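Local coordinates for protein profilin (Schizosaccharomyces pombe, PDB 3D9Y) that binds monomeric actin, hindering its polymerization at high concentration and enhancing it at low concentration, binds PIP2, and is essential for cytokinesis in fission yeast, at residues F51-I62 with T71-G81. Sequence-based numbering, arbitrary orientation.
Sequences FQDPPSMFGTGI and TIRAEGRSIYG
Phe51 and Ile79 meet where the end of helix 41-52 and the short helix 56-60 pack on one face of the antiparallel hairpin 67-74/78-83, part of the central sheet of the profilin fold. Ile79 CD1 sits over the middle of the Phe51 ring in a CH-pi contact, 3.6 Å from its centroid and 10° off the normal. Ile62 CD1 meets Ile79 CG2 at 3.6 Å; with CG1 beside its backbone N (chi1 -68°), Ile79 sends one branch to each partner. Met57, its chain bent at chi2 and chi3, crosses Ile79 at about a right angle and lays CG 4.0 Å from Ile79 CD1. Nearer the surface, the Ala74 methyl touches Pro54, Met57 and Phe58. The Phe58 ring takes Thr71 CG2 over one face, 3.9 Å from the centroid and offset toward the rim. Strand 67-74 has a classic beta bulge, Ile72 and Arg73 both facing Tyr80; on the hairpin's other face, Ser78 OG and Tyr80 OH both hydrogen-bond to Glu116 OE2 of helix 108-125. Polar links to helix 56-60 gather at Thr71. A water donates to Phe58 O and accepts from Thr71 N. The hydroxyl of Thr71 donates to a carbonyl of the first turn of helix 56-60, OG1 to Met57 O at 2.8 Å, from above the carbonyl plane, while Gly61 N reaches that oxygen from the opposite face.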
ATOM      1  N   PHE A  51       8.785   5.113   5.105  1.00 18.64           N
ATOM      2  CA  PHE A  51       8.077   6.387   5.217  1.00 18.93           C
ATOM      3  C   PHE A  51       8.860   7.398   6.061  1.00 19.07           C
ATOM      4  O   PHE A  51       8.694   8.606   5.897  1.00 18.92           O
ATOM      5  CB  PHE A  51       6.668   6.179   5.785  1.00 18.87           C
ATOM      6  CG  PHE A  51       5.727   5.550   4.807  1.00 18.47           C
ATOM      7  CD1 PHE A  51       5.207   6.295   3.757  1.00 20.09           C
ATOM      8  CD2 PHE A  51       5.377   4.213   4.916  1.00 17.93           C
ATOM      9  CE1 PHE A  51       4.331   5.711   2.835  1.00 19.17           C
ATOM     10  CE2 PHE A  51       4.491   3.634   3.990  1.00 18.42           C
ATOM     11  CZ  PHE A  51       3.990   4.381   2.958  1.00 18.34           C
ATOM     12  N   GLN A  52       9.725   6.890   6.937  1.00 19.23           N
ATOM     13  CA  GLN A  52      10.572   7.730   7.791  1.00 19.56           C
ATOM     14  C   GLN A  52      11.804   8.266   7.044  1.00 19.39           C
ATOM     15  O   GLN A  52      12.441   9.210   7.512  1.00 19.28           O
ATOM     16  CB  GLN A  52      11.035   6.949   9.029  1.00 19.53           C
ATOM     17  CG  GLN A  52       9.922   6.261   9.830  1.00 20.61           C
ATOM     18  CD  GLN A  52      10.446   5.283  10.883  1.00 21.30           C
ATOM     19  OE1 GLN A  52       9.705   4.868  11.775  1.00 25.11           O
ATOM     20  NE2 GLN A  52      11.725   4.907  10.782  1.00 25.31           N
ATOM     21  N   ASP A  53      12.157   7.643   5.911  1.00 19.47           N
ATOM     22  CA  ASP A  53      13.286   8.099   5.065  1.00 19.05           C
ATOM     23  C   ASP A  53      12.982   7.772   3.594  1.00 18.70           C
ATOM     24  O   ASP A  53      13.562   6.851   3.001  1.00 18.70           O
ATOM     25  CB  ASP A  53      14.599   7.461   5.516  1.00 19.85           C
ATOM     26  CG  ASP A  53      15.808   7.953   4.718  1.00 20.64           C
ATOM     27  OD1 ASP A  53      15.693   8.939   3.951  1.00 22.35           O
ATOM     28  OD2 ASP A  53      16.892   7.355   4.873  1.00 24.13           O
ATOM     29  N   PRO A  54      12.031   8.502   3.009  1.00 17.84           N
ATOM     30  CA  PRO A  54      11.544   8.122   1.682  1.00 17.55           C
ATOM     31  C   PRO A  54      12.592   7.984   0.559  1.00 17.48           C
ATOM     32  O   PRO A  54      12.490   7.038  -0.224  1.00 17.97           O
ATOM     33  CB  PRO A  54      10.495   9.188   1.385  1.00 17.45           C
ATOM     34  CG  PRO A  54      10.021   9.622   2.748  1.00 17.57           C
ATOM     35  CD  PRO A  54      11.299   9.666   3.537  1.00 18.03           C
ATOM     36  N   PRO A  55      13.586   8.890   0.471  1.00 17.24           N
ATOM     37  CA  PRO A  55      14.581   8.729  -0.601  1.00 16.70           C
ATOM     38  C   PRO A  55      15.281   7.384  -0.608  1.00 16.66           C
ATOM     39  O   PRO A  55      15.647   6.912  -1.678  1.00 16.67           O
ATOM     40  CB  PRO A  55      15.581   9.873  -0.343  1.00 16.68           C
ATOM     41  CG  PRO A  55      14.786  10.891   0.363  1.00 17.04           C
ATOM     42  CD  PRO A  55      13.846  10.107   1.250  1.00 17.23           C
ATOM     43  N   SER A  56      15.442   6.767   0.565  1.00 16.51           N
ATOM     44  CA  SER A  56      16.075   5.449   0.686  1.00 16.81           C
ATOM     45  C   SER A  56      15.352   4.359  -0.111  1.00 17.10           C
ATOM     46  O   SER A  56      15.968   3.376  -0.529  1.00 17.63           O
ATOM     47  CB  SER A  56      16.159   5.034   2.157  1.00 17.07           C
ATOM     48  OG  SER A  56      14.903   4.581   2.622  1.00 17.48           O
ATOM     49  N   MET A  57      14.049   4.540  -0.322  1.00 17.00           N
ATOM     50  CA  MET A  57      13.244   3.535  -1.019  1.00 17.05           C
ATOM     51  C   MET A  57      13.634   3.401  -2.480  1.00 17.14           C
ATOM     52  O   MET A  57      13.419   2.352  -3.085  1.00 16.58           O
ATOM     53  CB  MET A  57      11.753   3.844  -0.900  1.00 17.39           C
ATOM     54  CG  MET A  57      11.247   3.757   0.524  1.00 17.66           C
ATOM     55  SD  MET A  57      11.346   2.103   1.198  1.00 20.22           S
ATOM     56  CE  MET A  57      10.204   1.192   0.164  1.00 20.32           C
ATOM     57  N   PHE A  58      14.223   4.443  -3.063  1.00 16.99           N
ATOM     58  CA  PHE A  58      14.666   4.314  -4.453  1.00 17.11           C
ATOM     59  C   PHE A  58      15.810   3.312  -4.622  1.00 17.77           C
ATOM     60  O   PHE A  58      15.844   2.565  -5.608  1.00 18.27           O
ATOM     61  CB  PHE A  58      15.009   5.670  -5.039  1.00 16.16           C
ATOM     62  CG  PHE A  58      13.805   6.481  -5.370  1.00 15.08           C
ATOM     63  CD1 PHE A  58      13.376   7.509  -4.542  1.00 15.27           C
ATOM     64  CD2 PHE A  58      13.062   6.181  -6.499  1.00 15.10           C
ATOM     65  CE1 PHE A  58      12.248   8.244  -4.859  1.00 15.90           C
ATOM     66  CE2 PHE A  58      11.940   6.908  -6.821  1.00 15.18           C
ATOM     67  CZ  PHE A  58      11.529   7.937  -6.001  1.00 14.33           C
ATOM     68  N   GLY A  59      16.726   3.281  -3.660  1.00 17.77           N
ATOM     69  CA  GLY A  59      17.809   2.324  -3.669  1.00 17.92           C
ATOM     70  C   GLY A  59      17.400   0.900  -3.366  1.00 18.09           C
ATOM     71  O   GLY A  59      17.932  -0.033  -3.967  1.00 18.93           O
ATOM     72  N   THR A  60      16.468   0.728  -2.430  1.00 17.80           N
ATOM     73  CA  THR A  60      16.060  -0.611  -1.981  1.00 17.93           C
ATOM     74  C   THR A  60      14.985  -1.217  -2.867  1.00 17.66           C
ATOM     75  O   THR A  60      14.902  -2.433  -3.015  1.00 17.58           O
ATOM     76  CB  THR A  60      15.501  -0.568  -0.548  1.00 17.95           C
ATOM     77  OG1 THR A  60      14.344   0.278  -0.506  1.00 18.42           O
ATOM     78  CG2 THR A  60      16.547  -0.046   0.418  1.00 18.68           C
ATOM     79  N   GLY A  61      14.159  -0.363  -3.458  1.00 17.59           N
ATOM     80  CA  GLY A  61      12.911  -0.812  -4.058  1.00 17.75           C
ATOM     81  C   GLY A  61      11.897  -1.088  -2.970  1.00 17.71           C
ATOM     82  O   GLY A  61      12.164  -0.870  -1.787  1.00 17.60           O
ATOM     83  N   ILE A  62      10.735  -1.586  -3.374  1.00 17.94           N
ATOM     84  CA  ILE A  62       9.650  -1.878  -2.451  1.00 18.37           C
ATOM     85  C   ILE A  62       9.426  -3.389  -2.464  1.00 18.31           C
ATOM     86  O   ILE A  62       9.041  -3.945  -3.489  1.00 17.99           O
ATOM     87  CB  ILE A  62       8.348  -1.162  -2.883  1.00 18.68           C
ATOM     88  CG1 ILE A  62       8.583   0.348  -3.053  1.00 18.68           C
ATOM     89  CG2 ILE A  62       7.242  -1.428  -1.870  1.00 18.51           C
ATOM     90  CD1 ILE A  62       7.688   0.989  -4.076  1.00 19.31           C
ATOM     91  N   THR A  71      10.696   1.497  -7.395  1.00 13.02           N
ATOM     92  CA  THR A  71      10.098   2.681  -6.786  1.00 12.61           C
ATOM     93  C   THR A  71       9.977   3.816  -7.820  1.00 12.52           C
ATOM     94  O   THR A  71      10.959   4.160  -8.497  1.00 12.02           O
ATOM     95  CB  THR A  71      10.950   3.155  -5.578  1.00 13.32           C
ATOM     96  OG1 THR A  71      11.186   2.057  -4.678  1.00 13.45           O
ATOM     97  CG2 THR A  71      10.280   4.272  -4.843  1.00 12.78           C
ATOM     98  N   ILE A  72       8.779   4.391  -7.949  1.00 11.55           N
ATOM     99  CA  ILE A  72       8.560   5.525  -8.857  1.00 12.39           C
ATOM    100  C   ILE A  72       8.154   6.812  -8.130  1.00 12.09           C
ATOM    101  O   ILE A  72       8.272   7.911  -8.677  1.00 11.15           O
ATOM    102  CB  ILE A  72       7.547   5.189  -9.980  1.00 11.97           C
ATOM    103  CG1 ILE A  72       6.168   4.864  -9.401  1.00 12.88           C
ATOM    104  CG2 ILE A  72       8.106   4.051 -10.861  1.00 13.13           C
ATOM    105  CD1 ILE A  72       5.062   4.833 -10.396  1.00 14.27           C
ATOM    106  N   ARG A  73       7.684   6.665  -6.894  1.00 12.26           N
ATOM    107  CA  ARG A  73       7.412   7.798  -6.025  1.00 12.58           C
ATOM    108  C   ARG A  73       7.701   7.394  -4.593  1.00 12.94           C
ATOM    109  O   ARG A  73       7.343   6.290  -4.169  1.00 12.53           O
ATOM    110  CB  ARG A  73       5.960   8.252  -6.157  1.00 12.76           C
ATOM    111  CG  ARG A  73       5.580   9.384  -5.202  1.00 13.24           C
ATOM    112  CD  ARG A  73       4.243  10.006  -5.581  1.00 14.07           C
ATOM    113  NE  ARG A  73       4.302  10.708  -6.860  1.00 15.84           N
ATOM    114  CZ  ARG A  73       4.872  11.898  -7.059  1.00 16.68           C
ATOM    115  NH1 ARG A  73       5.458  12.552  -6.061  1.00 18.53           N
ATOM    116  NH2 ARG A  73       4.872  12.435  -8.271  1.00 16.91           N
ATOM    117  N   ALA A  74       8.373   8.279  -3.859  1.00 12.68           N
ATOM    118  CA  ALA A  74       8.565   8.087  -2.419  1.00 12.84           C
ATOM    119  C   ALA A  74       8.637   9.439  -1.701  1.00 13.07           C
ATOM    120  O   ALA A  74       9.570  10.224  -1.904  1.00 10.61           O
ATOM    121  CB  ALA A  74       9.797   7.254  -2.156  1.00 12.77           C
ATOM    122  N   GLU A  75       7.611   9.708  -0.894  1.00 13.87           N
ATOM    123  CA  GLU A  75       7.546  10.885  -0.040  1.00 15.44           C
ATOM    124  C   GLU A  75       6.994  10.426   1.328  1.00 15.48           C
ATOM    125  O   GLU A  75       6.750   9.218   1.547  1.00 16.07           O
ATOM    126  CB  GLU A  75       6.633  11.972  -0.645  1.00 16.73           C
ATOM    127  CG  GLU A  75       6.418  11.925  -2.151  1.00 17.94           C
ATOM    128  CD  GLU A  75       5.203  12.705  -2.618  1.00 18.99           C
ATOM    129  OE1 GLU A  75       4.052  12.294  -2.324  1.00 22.70           O
ATOM    130  OE2 GLU A  75       5.387  13.730  -3.305  1.00 24.19           O
ATOM    131  N   GLY A  76       6.771  11.376   2.225  1.00 15.04           N
ATOM    132  CA  GLY A  76       6.390  11.059   3.604  1.00 14.91           C
ATOM    133  C   GLY A  76       5.072  10.341   3.780  1.00 14.46           C
ATOM    134  O   GLY A  76       4.823   9.731   4.832  1.00 16.10           O
ATOM    135  N   ARG A  77       4.189  10.456   2.797  1.00 13.78           N
ATOM    136  CA  ARG A  77       2.864   9.845   2.874  1.00 13.52           C
ATOM    137  C   ARG A  77       2.601   8.780   1.801  1.00 12.39           C
ATOM    138  O   ARG A  77       1.714   7.946   1.958  1.00 11.52           O
ATOM    139  CB  ARG A  77       1.799  10.944   2.757  1.00 14.25           C
ATOM    140  CG  ARG A  77       0.488  10.445   2.198  1.00 14.85           C
ATOM    141  CD  ARG A  77      -0.585  11.470   2.168  1.00 16.37           C
ATOM    142  NE  ARG A  77      -1.856  10.837   2.491  1.00 18.19           N
ATOM    143  CZ  ARG A  77      -2.371  10.772   3.718  1.00 19.76           C
ATOM    144  NH1 ARG A  77      -1.721  11.270   4.770  1.00 20.91           N
ATOM    145  NH2 ARG A  77      -3.540  10.185   3.900  1.00 20.18           N
ATOM    146  N   SER A  78       3.376   8.800   0.725  1.00 11.51           N
ATOM    147  CA  SER A  78       3.074   8.003  -0.466  1.00 11.28           C
ATOM    148  C   SER A  78       4.341   7.332  -1.005  1.00 11.18           C
ATOM    149  O   SER A  78       5.355   8.007  -1.210  1.00 10.80           O
ATOM    150  CB  SER A  78       2.473   8.915  -1.543  1.00 11.38           C
ATOM    151  OG  SER A  78       1.310   9.581  -1.083  1.00 10.77           O
ATOM    152  N   ILE A  79       4.282   6.008  -1.180  1.00 10.83           N
ATOM    153  CA  ILE A  79       5.358   5.202  -1.794  1.00 10.92           C
ATOM    154  C   ILE A  79       4.713   4.332  -2.870  1.00 10.98           C
ATOM    155  O   ILE A  79       3.858   3.509  -2.562  1.00 11.19           O
ATOM    156  CB  ILE A  79       6.057   4.312  -0.762  1.00 11.63           C
ATOM    157  CG1 ILE A  79       6.836   5.180   0.231  1.00 10.72           C
ATOM    158  CG2 ILE A  79       7.010   3.302  -1.461  1.00 12.32           C
ATOM    159  CD1 ILE A  79       7.375   4.445   1.424  1.00 10.84           C
ATOM    160  N   TYR A  80       5.074   4.573  -4.125  1.00 10.97           N
ATOM    161  CA  TYR A  80       4.468   3.884  -5.265  1.00 11.22           C
ATOM    162  C   TYR A  80       5.562   3.113  -5.995  1.00 11.46           C
ATOM    163  O   TYR A  80       6.688   3.592  -6.115  1.00 11.49           O
ATOM    164  CB  TYR A  80       3.870   4.834  -6.293  1.00 10.87           C
ATOM    165  CG  TYR A  80       2.800   5.817  -5.854  1.00  9.87           C
ATOM    166  CD1 TYR A  80       2.180   5.744  -4.605  1.00 10.02           C
ATOM    167  CD2 TYR A  80       2.411   6.829  -6.713  1.00 11.11           C
ATOM    168  CE1 TYR A  80       1.188   6.668  -4.227  1.00 10.28           C
ATOM    169  CE2 TYR A  80       1.435   7.758  -6.352  1.00 10.64           C
ATOM    170  CZ  TYR A  80       0.822   7.671  -5.106  1.00 10.14           C
ATOM    171  OH  TYR A  80      -0.145   8.585  -4.755  1.00 10.55           O
ATOM    172  N   GLY A  81       5.210   1.954  -6.526  1.00 11.81           N
ATOM    173  CA  GLY A  81       6.154   1.153  -7.308  1.00 12.37           C
ATOM    174  C   GLY A  81       5.516   0.538  -8.535  1.00 12.87           C
ATOM    175  O   GLY A  81       4.279   0.503  -8.673  1.00 12.69           O
TER
HETATM  176  O   HOH W   1      13.713   1.257  -6.854  1.00 23.96           O